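Local coordinates for ferric uptake regulation protein (PDB 2XIG) that probably represses transcription of iron-regulated genes as a homodimer, using ferrous iron as cofactor to bind their operators, and binds zinc at three metal sites, at residues Glu8-Arg13 and Glu74-Val79; Arg15-Lys20 and Leu68-Lys73; Arg29-Ser34 and His50-Lys55. The protein carries 2 engineered substitutions. All blocks are in the same frame, centred on the assembly; numbering follows the deposited sequence.

Contact 1: residues Glu8-Arg13 and Glu74-Val79; sequences ESILER and ENFISV. Engineered in segment 74-79: Ser-78 (natural residue Cys).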
ATOM      1  N   GLU C   8     -10.163  10.277  38.346  1.00 22.73           N
ATOM      2  CA  GLU C   8     -10.080  11.540  39.073  1.00 21.52           C
ATOM      3  C   GLU C   8      -8.636  11.981  39.275  1.00 21.07           C
ATOM      4  O   GLU C   8      -8.304  13.155  39.107  1.00 23.77           O
ATOM      5  CB  GLU C   8     -10.785  11.433  40.430  1.00 24.17           C
ATOM      6  CG  GLU C   8     -12.295  11.259  40.334  1.00 31.21           C
ATOM      7  CD  GLU C   8     -12.716   9.821  40.068  1.00 34.22           C
ATOM      8  OE1 GLU C   8     -13.934   9.581  39.941  1.00 43.17           O
ATOM      9  OE2 GLU C   8     -11.843   8.930  39.995  1.00 27.20           O
ATOM     10  N   SER C   9      -7.791  11.031  39.651  1.00 19.60           N
ATOM     11  CA  SER C   9      -6.366  11.283  39.840  1.00 26.01           C
ATOM     12  C   SER C   9      -5.722  11.770  38.538  1.00 21.84           C
ATOM     13  O   SER C   9      -4.896  12.685  38.531  1.00 20.91           O
ATOM     14  CB  SER C   9      -5.676  10.006  40.322  1.00 28.85           C
ATOM     15  OG  SER C   9      -4.277  10.178  40.350  1.00 31.71           O
ATOM     16  N   ILE C  10      -6.112  11.153  37.429  1.00 20.42           N
ATOM     17  CA  ILE C  10      -5.588  11.550  36.123  1.00 19.13           C
ATOM     18  C   ILE C  10      -6.027  12.971  35.770  1.00 17.88           C
ATOM     19  O   ILE C  10      -5.214  13.803  35.345  1.00 18.54           O
ATOM     20  CB  ILE C  10      -6.011  10.544  35.033  1.00 17.69           C
ATOM     21  CG1 ILE C  10      -5.456   9.158  35.375  1.00 19.62           C
ATOM     22  CG2 ILE C  10      -5.535  11.003  33.655  1.00 19.86           C
ATOM     23  CD1 ILE C  10      -5.878   8.060  34.454  1.00 19.91           C
ATOM     24  N   LEU C  11      -7.307  13.261  35.974  1.00 17.58           N
ATOM     25  CA  LEU C  11      -7.814  14.598  35.682  1.00 19.94           C
ATOM     26  C   LEU C  11      -7.165  15.687  36.548  1.00 21.33           C
ATOM     27  O   LEU C  11      -7.024  16.826  36.113  1.00 20.21           O
ATOM     28  CB  LEU C  11      -9.332  14.650  35.800  1.00 18.70           C
ATOM     29  CG  LEU C  11     -10.057  13.845  34.719  1.00 22.23           C
ATOM     30  CD1 LEU C  11     -11.552  13.893  34.919  1.00 27.50           C
ATOM     31  CD2 LEU C  11      -9.693  14.340  33.309  1.00 18.45           C
ATOM     32  N   GLU C  12      -6.781  15.353  37.777  1.00 21.21           N
ATOM     33  CA  GLU C  12      -6.088  16.340  38.611  1.00 22.92           C
ATOM     34  C   GLU C  12      -4.654  16.560  38.117  1.00 18.59           C
ATOM     35  O   GLU C  12      -4.177  17.699  38.064  1.00 25.39           O
ATOM     36  CB  GLU C  12      -6.110  15.956  40.102  1.00 20.86           C
ATOM     37  CG  GLU C  12      -5.251  16.869  40.993  1.00 24.14           C
ATOM     38  CD  GLU C  12      -5.730  18.324  41.058  1.00 31.37           C
ATOM     39  OE1 GLU C  12      -4.918  19.195  41.449  1.00 32.70           O
ATOM     40  OE2 GLU C  12      -6.904  18.606  40.725  1.00 34.03           O
ATOM     41  N   ARG C  13      -3.967  15.481  37.761  1.00 16.39           N
ATOM     42  CA  ARG C  13      -2.670  15.610  37.099  1.00 24.21           C
ATOM     43  C   ARG C  13      -2.812  16.434  35.821  1.00 25.40           C
ATOM     44  O   ARG C  13      -1.926  17.218  35.467  1.00 21.44           O
ATOM     45  CB  ARG C  13      -2.074  14.245  36.768  1.00 24.79           C
ATOM     46  CG  ARG C  13      -1.623  13.453  37.975  1.00 28.29           C
ATOM     47  CD  ARG C  13      -0.633  12.356  37.593  1.00 25.66           C
ATOM     48  NE  ARG C  13      -1.246  11.304  36.779  1.00 24.90           N
ATOM     49  CZ  ARG C  13      -1.012  11.125  35.485  1.00 28.09           C
ATOM     50  NH1 ARG C  13      -0.174  11.925  34.830  1.00 24.93           N
ATOM     51  NH2 ARG C  13      -1.616  10.139  34.844  1.00 29.26           N
ATOM     52  N   GLU C  74       2.212  14.791  26.557  1.00 28.33           N
ATOM     53  CA  GLU C  74       2.361  14.798  28.017  1.00 26.87           C
ATOM     54  C   GLU C  74       2.059  13.439  28.671  1.00 27.56           C
ATOM     55  O   GLU C  74       1.925  13.344  29.887  1.00 26.64           O
ATOM     56  CB  GLU C  74       1.476  15.876  28.640  1.00 26.19           C
ATOM     57  CG  GLU C  74       1.814  17.307  28.198  1.00 28.44           C
ATOM     58  CD  GLU C  74       3.230  17.715  28.570  1.00 38.30           C
ATOM     59  OE1 GLU C  74       3.686  17.361  29.678  1.00 34.51           O
ATOM     60  OE2 GLU C  74       3.885  18.395  27.755  1.00 42.35           O
ATOM     61  N   ASN C  75       1.937  12.400  27.856  1.00 22.52           N
ATOM     62  CA  ASN C  75       1.815  11.021  28.332  1.00 27.65           C
ATOM     63  C   ASN C  75       0.538  10.677  29.106  1.00 22.51           C
ATOM     64  O   ASN C  75       0.542   9.777  29.946  1.00 21.76           O
ATOM     65  CB  ASN C  75       3.053  10.620  29.141  1.00 33.36           C
ATOM     66  CG  ASN C  75       4.319  10.613  28.301  1.00 47.36           C
ATOM     67  OD1 ASN C  75       4.279  10.812  27.086  1.00 53.31           O
ATOM     68  ND2 ASN C  75       5.453  10.385  28.948  1.00 51.12           N
ATOM     69  N   PHE C  76      -0.553  11.381  28.814  1.00 17.25           N
ATOM     70  CA  PHE C  76      -1.847  11.027  29.394  1.00 19.91           C
ATOM     71  C   PHE C  76      -2.518   9.922  28.580  1.00 17.59           C
ATOM     72  O   PHE C  76      -3.372   9.190  29.089  1.00 19.67           O
ATOM     73  CB  PHE C  76      -2.764  12.250  29.495  1.00 18.64           C
ATOM     74  CG  PHE C  76      -2.363  13.219  30.577  1.00 23.86           C
ATOM     75  CD1 PHE C  76      -2.687  12.971  31.898  1.00 24.17           C
ATOM     76  CD2 PHE C  76      -1.645  14.364  30.272  1.00 23.84           C
ATOM     77  CE1 PHE C  76      -2.310  13.857  32.898  1.00 22.05           C
ATOM     78  CE2 PHE C  76      -1.266  15.246  31.264  1.00 21.97           C
ATOM     79  CZ  PHE C  76      -1.597  14.989  32.583  1.00 23.02           C
ATOM     80  N   ILE C  77      -2.131   9.824  27.312  1.00 16.92           N
ATOM     81  CA  ILE C  77      -2.678   8.816  26.411  1.00 16.37           C
ATOM     82  C   ILE C  77      -1.554   8.240  25.556  1.00 16.10           C
ATOM     83  O   ILE C  77      -0.494   8.858  25.432  1.00 23.13           O
ATOM     84  CB  ILE C  77      -3.797   9.401  25.504  1.00 17.18           C
ATOM     85  CG1 ILE C  77      -3.229  10.441  24.532  1.00 20.86           C
ATOM     86  CG2 ILE C  77      -4.905  10.011  26.345  1.00 16.01           C
ATOM     87  CD1 ILE C  77      -4.279  11.079  23.609  1.00 15.19           C
ATOM     88  N   SER C  78      -1.788   7.056  24.987  1.00 14.28           N
ATOM     89  CA  SER C  78      -0.844   6.398  24.089  1.00 15.52           C
ATOM     90  C   SER C  78      -1.480   6.284  22.710  1.00 18.51           C
ATOM     91  O   SER C  78      -2.698   6.114  22.601  1.00 16.64           O
ATOM     92  CB  SER C  78      -0.530   4.984  24.581  1.00 20.54           C
ATOM     93  OG  SER C  78      -0.349   4.957  25.985  1.00 28.67           O
ATOM     94  N   VAL C  79      -0.646   6.349  21.675  1.00 18.37           N
ATOM     95  CA  VAL C  79      -1.102   6.183  20.288  1.00 19.82           C
ATOM     96  C   VAL C  79      -0.550   4.897  19.654  1.00 20.83           C
ATOM     97  O   VAL C  79       0.594   4.503  19.899  1.00 23.39           O
ATOM     98  CB  VAL C  79      -0.741   7.421  19.411  1.00 27.94           C
ATOM     99  CG1 VAL C  79       0.772   7.575  19.282  1.00 33.52           C
ATOM    100  CG2 VAL C  79      -1.396   7.329  18.037  1.00 23.83           C
TER
HETATM  101  O   HOH W   1      -0.725   8.810  32.244  1.00 25.15           O
HETATM  102  O   HOH W   2       0.906  11.975  32.188  1.00 32.06           O

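Contact 2: residues Arg15-Lys20 and Leu68-Lys73; sequences RMSIKK and LNFLEK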
ATOM      1  N   ARG C  15      -5.123  18.838  35.257  1.00 30.02           N
ATOM      2  CA  ARG C  15      -5.306  20.219  35.705  1.00 33.69           C
ATOM      3  C   ARG C  15      -3.969  20.846  36.078  1.00 32.10           C
ATOM      4  O   ARG C  15      -3.688  21.991  35.729  1.00 30.19           O
ATOM      5  CB  ARG C  15      -6.262  20.280  36.900  1.00 32.33           C
ATOM      6  CG  ARG C  15      -6.717  21.694  37.269  1.00 36.42           C
ATOM      7  CD  ARG C  15      -7.428  21.719  38.616  1.00 36.91           C
ATOM      8  NE  ARG C  15      -6.516  21.395  39.707  1.00 38.34           N
ATOM      9  CZ  ARG C  15      -5.717  22.282  40.291  1.00 39.07           C
ATOM     10  NH1 ARG C  15      -5.724  23.549  39.892  1.00 39.94           N
ATOM     11  NH2 ARG C  15      -4.910  21.905  41.271  1.00 33.56           N
ATOM     12  N   MET C  16      -3.139  20.087  36.781  1.00 27.45           N
ATOM     13  CA  MET C  16      -1.834  20.592  37.179  1.00 31.13           C
ATOM     14  C   MET C  16      -0.924  20.832  35.978  1.00 34.55           C
ATOM     15  O   MET C  16      -0.166  21.798  35.949  1.00 36.03           O
ATOM     16  CB  MET C  16      -1.183  19.651  38.191  1.00 31.24           C
ATOM     17  CG  MET C  16      -1.883  19.667  39.534  1.00 32.26           C
ATOM     18  SD  MET C  16      -1.757  21.281  40.344  1.00 46.84           S
ATOM     19  CE  MET C  16      -0.057  21.222  40.909  1.00 51.74           C
ATOM     20  N   SER C  17      -1.018  19.956  34.983  1.00 31.91           N
ATOM     21  CA  SER C  17      -0.200  20.067  33.778  1.00 34.14           C
ATOM     22  C   SER C  17      -0.654  21.237  32.910  1.00 36.35           C
ATOM     23  O   SER C  17       0.164  21.885  32.258  1.00 42.16           O
ATOM     24  CB  SER C  17      -0.251  18.761  32.980  1.00 36.95           C
ATOM     25  OG  SER C  17       0.540  18.831  31.806  1.00 36.81           O
ATOM     26  N   ILE C  18      -1.958  21.505  32.911  1.00 29.62           N
ATOM     27  CA  ILE C  18      -2.516  22.609  32.134  1.00 35.00           C
ATOM     28  C   ILE C  18      -2.050  23.955  32.685  1.00 40.41           C
ATOM     29  O   ILE C  18      -1.625  24.835  31.938  1.00 42.63           O
ATOM     30  CB  ILE C  18      -4.054  22.570  32.129  1.00 34.66           C
ATOM     31  CG1 ILE C  18      -4.552  21.418  31.252  1.00 32.74           C
ATOM     32  CG2 ILE C  18      -4.632  23.906  31.669  1.00 36.73           C
ATOM     33  CD1 ILE C  18      -3.997  21.437  29.831  1.00 32.20           C
ATOM     34  N   LYS C  19      -2.136  24.109  33.999  1.00 46.06           N
ATOM     35  CA  LYS C  19      -1.687  25.335  34.641  1.00 52.16           C
ATOM     36  C   LYS C  19      -0.190  25.545  34.415  1.00 57.05           C
ATOM     37  O   LYS C  19       0.251  26.650  34.093  1.00 58.98           O
ATOM     38  CB  LYS C  19      -2.017  25.304  36.131  1.00 53.66           C
ATOM     39  CG  LYS C  19      -1.581  26.541  36.891  1.00 59.53           C
ATOM     40  CD  LYS C  19      -2.433  26.730  38.131  1.00 62.29           C
ATOM     41  CE  LYS C  19      -1.736  27.613  39.148  1.00 65.80           C
ATOM     42  NZ  LYS C  19      -2.666  28.003  40.240  1.00 67.49           N
ATOM     43  N   LYS C  20       0.583  24.475  34.571  1.00 54.47           N
ATOM     44  CA  LYS C  20       2.025  24.524  34.356  1.00 54.28           C
ATOM     45  C   LYS C  20       2.393  25.003  32.952  1.00 52.44           C
ATOM     46  O   LYS C  20       3.350  25.757  32.782  1.00 52.49           O
ATOM     47  CB  LYS C  20       2.639  23.148  34.615  1.00 58.53           C
ATOM     48  CG  LYS C  20       4.121  23.045  34.295  1.00 59.91           C
ATOM     49  CD  LYS C  20       4.670  21.685  34.712  1.00 59.74           C
ATOM     50  CE  LYS C  20       6.187  21.645  34.607  1.00 60.60           C
ATOM     51  NZ  LYS C  20       6.745  20.346  35.075  1.00 60.06           N
ATOM     52  N   LEU C  68      -5.680  15.822  21.483  1.00 19.51           N
ATOM     53  CA  LEU C  68      -5.002  14.535  21.430  1.00 18.26           C
ATOM     54  C   LEU C  68      -3.489  14.713  21.364  1.00 24.27           C
ATOM     55  O   LEU C  68      -2.740  13.991  22.023  1.00 23.64           O
ATOM     56  CB  LEU C  68      -5.492  13.704  20.232  1.00 18.92           C
ATOM     57  CG  LEU C  68      -6.902  13.123  20.381  1.00 21.13           C
ATOM     58  CD1 LEU C  68      -7.383  12.459  19.091  1.00 22.36           C
ATOM     59  CD2 LEU C  68      -6.968  12.132  21.533  1.00 21.01           C
ATOM     60  N   ASN C  69      -3.040  15.677  20.571  1.00 20.10           N
ATOM     61  CA  ASN C  69      -1.605  15.936  20.457  1.00 23.40           C
ATOM     62  C   ASN C  69      -0.978  16.353  21.787  1.00 21.15           C
ATOM     63  O   ASN C  69       0.108  15.902  22.135  1.00 22.23           O
ATOM     64  CB  ASN C  69      -1.321  16.978  19.376  1.00 21.65           C
ATOM     65  CG  ASN C  69      -1.559  16.438  17.968  1.00 29.38           C
ATOM     66  OD1 ASN C  69      -1.340  15.257  17.702  1.00 29.57           O
ATOM     67  ND2 ASN C  69      -2.006  17.305  17.065  1.00 31.04           N
ATOM     68  N   PHE C  70      -1.664  17.218  22.521  1.00 22.49           N
ATOM     69  CA  PHE C  70      -1.188  17.622  23.848  1.00 25.31           C
ATOM     70  C   PHE C  70      -1.155  16.452  24.830  1.00 27.99           C
ATOM     71  O   PHE C  70      -0.138  16.188  25.483  1.00 24.33           O
ATOM     72  CB  PHE C  70      -2.068  18.723  24.438  1.00 25.62           C
ATOM     73  CG  PHE C  70      -1.694  19.091  25.853  1.00 23.52           C
ATOM     74  CD1 PHE C  70      -2.326  18.492  26.931  1.00 21.03           C
ATOM     75  CD2 PHE C  70      -0.682  20.005  26.099  1.00 22.98           C
ATOM     76  CE1 PHE C  70      -1.971  18.817  28.233  1.00 30.87           C
ATOM     77  CE2 PHE C  70      -0.322  20.335  27.403  1.00 26.11           C
ATOM     78  CZ  PHE C  70      -0.968  19.739  28.467  1.00 31.09           C
ATOM     79  N   LEU C  71      -2.288  15.770  24.953  1.00 19.18           N
ATOM     80  CA  LEU C  71      -2.408  14.654  25.873  1.00 19.62           C
ATOM     81  C   LEU C  71      -1.368  13.594  25.590  1.00 17.38           C
ATOM     82  O   LEU C  71      -0.840  12.976  26.506  1.00 22.34           O
ATOM     83  CB  LEU C  71      -3.807  14.037  25.790  1.00 18.74           C
ATOM     84  CG  LEU C  71      -4.962  14.892  26.304  1.00 18.30           C
ATOM     85  CD1 LEU C  71      -6.264  14.148  26.059  1.00 20.97           C
ATOM     86  CD2 LEU C  71      -4.779  15.228  27.821  1.00 15.03           C
ATOM     87  N   GLU C  72      -1.072  13.362  24.312  1.00 19.74           N
ATOM     88  CA  GLU C  72      -0.129  12.313  23.986  1.00 22.28           C
ATOM     89  C   GLU C  72       1.299  12.768  24.261  1.00 26.73           C
ATOM     90  O   GLU C  72       2.132  11.992  24.731  1.00 28.47           O
ATOM     91  CB  GLU C  72      -0.303  11.849  22.533  1.00 31.58           C
ATOM     92  CG  GLU C  72       0.717  12.394  21.566  1.00 39.76           C
ATOM     93  CD  GLU C  72       1.751  11.363  21.162  1.00 45.67           C
ATOM     94  OE1 GLU C  72       2.179  10.566  22.021  1.00 44.51           O
ATOM     95  OE2 GLU C  72       2.124  11.339  19.969  1.00 53.50           O
ATOM     96  N   LYS C  73       1.591  14.031  23.991  1.00 24.36           N
ATOM     97  CA  LYS C  73       2.948  14.491  24.245  1.00 27.43           C
ATOM     98  C   LYS C  73       3.247  14.585  25.744  1.00 31.71           C
ATOM     99  O   LYS C  73       4.396  14.440  26.154  1.00 37.47           O
ATOM    100  CB  LYS C  73       3.248  15.787  23.503  1.00 31.32           C
ATOM    101  CG  LYS C  73       3.095  17.048  24.286  1.00 39.45           C
ATOM    102  CD  LYS C  73       3.702  18.194  23.500  1.00 46.87           C
ATOM    103  CE  LYS C  73       4.100  19.327  24.413  1.00 55.57           C
ATOM    104  NZ  LYS C  73       4.988  18.831  25.504  1.00 59.22           N
TER

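Contact 3: residues Arg29-Ser34 and His50-Lys55; sequences REEVVS and HSIRQK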
ATOM      1  N   ARG C  29     -11.397  18.972  27.011  1.00 25.49           N
ATOM      2  CA  ARG C  29     -10.152  18.232  27.163  1.00 24.94           C
ATOM      3  C   ARG C  29     -10.298  17.124  28.215  1.00 23.60           C
ATOM      4  O   ARG C  29      -9.790  16.017  28.038  1.00 21.74           O
ATOM      5  CB  ARG C  29      -9.009  19.182  27.524  1.00 20.27           C
ATOM      6  CG  ARG C  29      -7.681  18.490  27.737  1.00 22.67           C
ATOM      7  CD  ARG C  29      -6.613  19.458  28.219  1.00 27.40           C
ATOM      8  NE  ARG C  29      -6.330  20.535  27.274  1.00 23.97           N
ATOM      9  CZ  ARG C  29      -6.614  21.820  27.483  1.00 33.48           C
ATOM     10  NH1 ARG C  29      -7.206  22.209  28.607  1.00 33.44           N
ATOM     11  NH2 ARG C  29      -6.304  22.722  26.563  1.00 38.12           N
ATOM     12  N   GLU C  30     -10.995  17.430  29.306  1.00 26.12           N
ATOM     13  CA  GLU C  30     -11.297  16.436  30.328  1.00 24.70           C
ATOM     14  C   GLU C  30     -12.215  15.351  29.756  1.00 23.85           C
ATOM     15  O   GLU C  30     -12.098  14.183  30.105  1.00 21.17           O
ATOM     16  CB  GLU C  30     -11.945  17.091  31.565  1.00 29.36           C
ATOM     17  CG  GLU C  30     -11.067  18.136  32.253  1.00 30.92           C
ATOM     18  CD  GLU C  30     -11.723  18.766  33.482  1.00 38.89           C
ATOM     19  OE1 GLU C  30     -10.989  19.370  34.293  1.00 39.94           O
ATOM     20  OE2 GLU C  30     -12.962  18.662  33.638  1.00 38.15           O
ATOM     21  N   GLU C  31     -13.125  15.739  28.871  1.00 24.05           N
ATOM     22  CA  GLU C  31     -14.035  14.771  28.267  1.00 25.21           C
ATOM     23  C   GLU C  31     -13.294  13.767  27.370  1.00 19.86           C
ATOM     24  O   GLU C  31     -13.623  12.583  27.359  1.00 18.69           O
ATOM     25  CB  GLU C  31     -15.149  15.475  27.487  1.00 35.71           C
ATOM     26  CG  GLU C  31     -16.342  14.573  27.182  1.00 46.33           C
ATOM     27  CD  GLU C  31     -16.905  13.911  28.432  1.00 53.80           C
ATOM     28  OE1 GLU C  31     -16.863  14.542  29.509  1.00 60.05           O
ATOM     29  OE2 GLU C  31     -17.392  12.762  28.340  1.00 54.34           O
ATOM     30  N   VAL C  32     -12.293  14.233  26.625  1.00 19.93           N
ATOM     31  CA  VAL C  32     -11.473  13.332  25.810  1.00 20.58           C
ATOM     32  C   VAL C  32     -10.766  12.286  26.684  1.00 22.14           C
ATOM     33  O   VAL C  32     -10.721  11.091  26.366  1.00 18.09           O
ATOM     34  CB  VAL C  32     -10.410  14.101  24.999  1.00 18.67           C
ATOM     35  CG1 VAL C  32      -9.409  13.132  24.377  1.00 16.45           C
ATOM     36  CG2 VAL C  32     -11.075  14.942  23.902  1.00 24.86           C
ATOM     37  N   VAL C  33     -10.195  12.745  27.788  1.00 19.21           N
ATOM     38  CA  VAL C  33      -9.530  11.821  28.699  1.00 15.56           C
ATOM     39  C   VAL C  33     -10.539  10.819  29.235  1.00 13.84           C
ATOM     40  O   VAL C  33     -10.262   9.624  29.275  1.00 15.30           O
ATOM     41  CB  VAL C  33      -8.846  12.552  29.869  1.00 22.58           C
ATOM     42  CG1 VAL C  33      -8.343  11.542  30.914  1.00 21.70           C
ATOM     43  CG2 VAL C  33      -7.700  13.404  29.355  1.00 22.92           C
ATOM     44  N   SER C  34     -11.711  11.308  29.627  1.00 18.15           N
ATOM     45  CA  SER C  34     -12.724  10.450  30.236  1.00 22.44           C
ATOM     46  C   SER C  34     -13.278   9.431  29.237  1.00 18.65           C
ATOM     47  O   SER C  34     -13.478   8.270  29.585  1.00 20.94           O
ATOM     48  CB  SER C  34     -13.851  11.288  30.844  1.00 21.79           C
ATOM     49  OG  SER C  34     -13.347  12.165  31.838  1.00 25.37           O
ATOM     50  N   HIS C  50     -17.155  11.717  17.723  1.00 25.18           N
ATOM     51  CA  HIS C  50     -18.536  11.236  17.755  1.00 23.40           C
ATOM     52  C   HIS C  50     -19.060  11.277  19.192  1.00 18.76           C
ATOM     53  O   HIS C  50     -20.139  11.798  19.454  1.00 23.44           O
ATOM     54  CB  HIS C  50     -18.642   9.795  17.222  1.00 22.61           C
ATOM     55  CG  HIS C  50     -18.746   9.685  15.725  1.00 33.27           C
ATOM     56  ND1 HIS C  50     -19.759  10.275  14.999  1.00 36.92           N
ATOM     57  CD2 HIS C  50     -17.984   9.012  14.826  1.00 31.95           C
ATOM     58  CE1 HIS C  50     -19.606   9.989  13.716  1.00 38.06           C
ATOM     59  NE2 HIS C  50     -18.536   9.226  13.583  1.00 34.97           N
ATOM     60  N   SER C  51     -18.296  10.703  20.121  1.00 19.76           N
ATOM     61  CA  SER C  51     -18.720  10.637  21.519  1.00 18.76           C
ATOM     62  C   SER C  51     -18.903  12.024  22.149  1.00 24.68           C
ATOM     63  O   SER C  51     -19.902  12.296  22.822  1.00 24.67           O
ATOM     64  CB  SER C  51     -17.715   9.823  22.338  1.00 26.33           C
ATOM     65  OG  SER C  51     -17.526   8.544  21.764  1.00 33.19           O
ATOM     66  N   ILE C  52     -17.925  12.895  21.924  1.00 24.78           N
ATOM     67  CA  ILE C  52     -17.963  14.254  22.460  1.00 24.56           C
ATOM     68  C   ILE C  52     -19.147  15.058  21.910  1.00 23.13           C
ATOM     69  O   ILE C  52     -19.763  15.851  22.625  1.00 23.47           O
ATOM     70  CB  ILE C  52     -16.641  14.993  22.178  1.00 28.19           C
ATOM     71  CG1 ILE C  52     -15.528  14.415  23.051  1.00 29.56           C
ATOM     72  CG2 ILE C  52     -16.799  16.489  22.415  1.00 32.12           C
ATOM     73  CD1 ILE C  52     -14.187  15.015  22.773  1.00 35.48           C
ATOM     74  N   ARG C  53     -19.467  14.838  20.640  1.00 21.83           N
ATOM     75  CA  ARG C  53     -20.561  15.553  19.992  1.00 27.02           C
ATOM     76  C   ARG C  53     -21.927  15.135  20.537  1.00 35.79           C
ATOM     77  O   ARG C  53     -22.946  15.726  20.183  1.00 34.85           O
ATOM     78  CB  ARG C  53     -20.519  15.338  18.473  1.00 30.76           C
ATOM     79  CG  ARG C  53     -19.436  16.133  17.760  1.00 29.31           C
ATOM     80  CD  ARG C  53     -19.499  15.969  16.236  1.00 29.84           C
ATOM     81  NE  ARG C  53     -18.559  16.876  15.579  1.00 33.06           N
ATOM     82  CZ  ARG C  53     -18.041  16.688  14.366  1.00 33.99           C
ATOM     83  NH1 ARG C  53     -18.360  15.614  13.660  1.00 29.75           N
ATOM     84  NH2 ARG C  53     -17.195  17.579  13.861  1.00 34.79           N
ATOM     85  N   GLN C  54     -21.948  14.112  21.386  1.00 36.69           N
ATOM     86  CA  GLN C  54     -23.194  13.685  22.015  1.00 43.84           C
ATOM     87  C   GLN C  54     -23.613  14.675  23.094  1.00 47.31           C
ATOM     88  O   GLN C  54     -24.783  14.741  23.464  1.00 51.82           O
ATOM     89  CB  GLN C  54     -23.060  12.279  22.605  1.00 48.00           C
ATOM     90  CG  GLN C  54     -23.014  11.165  21.568  1.00 53.03           C
ATOM     91  CD  GLN C  54     -22.702   9.811  22.184  1.00 60.76           C
ATOM     92  OE1 GLN C  54     -22.685   9.664  23.406  1.00 63.97           O
ATOM     93  NE2 GLN C  54     -22.449   8.818  21.339  1.00 61.66           N
ATOM     94  N   LYS C  55     -22.650  15.444  23.596  1.00 46.96           N
ATOM     95  CA  LYS C  55     -22.943  16.489  24.574  1.00 48.24           C
ATOM     96  C   LYS C  55     -22.835  17.875  23.942  1.00 52.30           C
ATOM     97  O   LYS C  55     -23.674  18.740  24.184  1.00 58.79           O
ATOM     98  CB  LYS C  55     -22.018  16.381  25.790  1.00 44.21           C
TER

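Contact 1: residues Glu8-Arg13 and Glu74-Val79
Ile-10 and Phe-76 mark the nearest approach of the two backbones, 7.7 Å between CA atoms, where helix 7-20 passes the turn that joins helix 61-73 to strand 77-82. That turn is a Schellman motif with Asn-75, at positive phi, as its C-prime residue, and Phe-76 follows it directly. With chi1 at -73° the phenyl group stands anti to its own carbonyl carbon and reaches the helix. Its CD1 touches Ile-10 CG2 at 3.9 Å, the isoleucine and the phenyl running antiparallel alongside one another, and CB of Arg-13 lies at the ring edge, in its plane. The ring also meets the helix backbone, Phe-76 CZ lying 3.7 Å from Arg-13 O. The guanidinium comes in obliquely, NH1 3.5 Å from Phe-76 CE1, although the two planes are only 10° apart. Two waters carry Arg-13 on to the turn. One accepts from NH2 at 3.1 Å and donates to the carbonyl oxygen of Asn-75 at 2.8 Å; the other accepts from NH1 and donates to Glu-74 O. This second water lies in the guanidinium plane and over the centre of one face of the Phe-76 ring. NE, meanwhile, forms a salt bridge with Glu-5. The chemistry is therefore divided: a buried apolar patch at Ile-10, and an exposed arginine that reaches the carbonyls of the turn after helix 61-73 through water while its charge is paired on its own side.

Contact 2: residues Arg15-Lys20 and Leu68-Lys73
Phe-70 reaches across to helix 7-20 and meets two neighbouring residues, Ser-17 and Ile-18, with the far end of its ring. The isoleucine contributes CD1, which sits 3.7 Å from both CE1 and CZ, so the methyl is shared between two ring carbons. Ser-17 OG approaches CZ at 3.8 Å, a van der Waals contact of a hydroxyl with a ring carbon. Both come in obliquely to the ring. The backbones are well apart, 9.8 Å from Ile-18 CA to Phe-70 CA; the phenyl covers about half of that gap, and Ile-18 and Ser-17 meet it from the other side. It does so with CG trans to the backbone N (chi1 175°), which sends the ring out from helix 61-73. Ile-18 bends at its second torsion (chi2 -54°), turning CD1 toward the aromatic group.

Further out, Leu-14 from the preceding turn of helix 7-20 and Leu-23 from the following loop also touch Phe-70, while Leu-23, Asn-25 and Arg-29 pack on Ile-18. Leu-71, next to Phe-70, packs on Val-33 of helix 27-38. On another side of helix 61-73, Asn-69 packs against Met-16 of the second subunit. Helix 7-20 thus packs, as in Fur proteins, against a winged helix built from helices 27-38, 45-52 and 61-73 with the hairpin of strands 77-82 and 86-91; helix 61-73 is probably its recognition helix.

Contact 3: residues Arg29-Ser34 and His50-Lys55
Val-32 and Ile-52 join two helices of the winged-helix domain, 27-38 and 45-52, the latter leading through a loop into helix 61-73. The approach is closest at Glu-31 and Ile-52, whose CA atoms are 7.0 Å apart.

The link between the segments is apolar. Ile-52 holds CG1 anti to its carbonyl carbon (chi1 -71°) and continues with an extended second torsion, which takes CD1 outward to the neighbouring helix. There it meets CG2 of Val-32, the valine methyl beside the backbone N, and the two side chains run at a slant to one another. The modelled distance from Val-32 CG2 to Ile-52 CD1, 3.3 Å, is shorter than methyl carbons normally allow, so the exact position of one of the two methyls is doubtful. The valine is also packed by Ile-67, Leu-68 and Leu-71 of helix 61-73, so it lies where three helices come together, and both it and Ile-52 are buried. Glu-31 adds a looser contact: its CG methylene comes 4.2 Å from Ile-52 CG1, bordering the apolar pair with the aliphatic part of an acidic side chain.

The polar interactions run within the segments or to other parts of the chain. Glu-31 turns its carboxylate to Arg-38, about two turns further along its own helix, where OE2 forms a salt bridge. Ser-34 bends its hydroxyl back onto its helix and donates from OG to the carbonyl oxygen of Glu-30 at 2.9 Å, a bond that satisfies this buried side chain locally. The same oxygen accepts the backbone N of Ser-34, also at 2.9 Å, the two donors coming from opposite faces of the carbonyl plane; the hydroxyl stands 37° out of it.

All three contacts lie in the N-terminal region, residues 1-93, which by analogy with other Fur proteins binds DNA. Helix 7-20 serves both contact 1 and contact 2, whose centres are 8 Å apart; contact 3 is about 15 Å from the centre of contact 1 and 16 Å from that of contact 2. Along the sequence they are concentric: 29-34 with 50-55 falls between the segments of contact 2, which in turn fall between those of contact 1. Leu-71 O accepts a probable hydrogen bond from Phe-76 N, and Ile-10 packs on Val-33. The helices and the hairpin's first strand thus form one continuous core, into which the probable recognition helix sends Leu-68 and Leu-71.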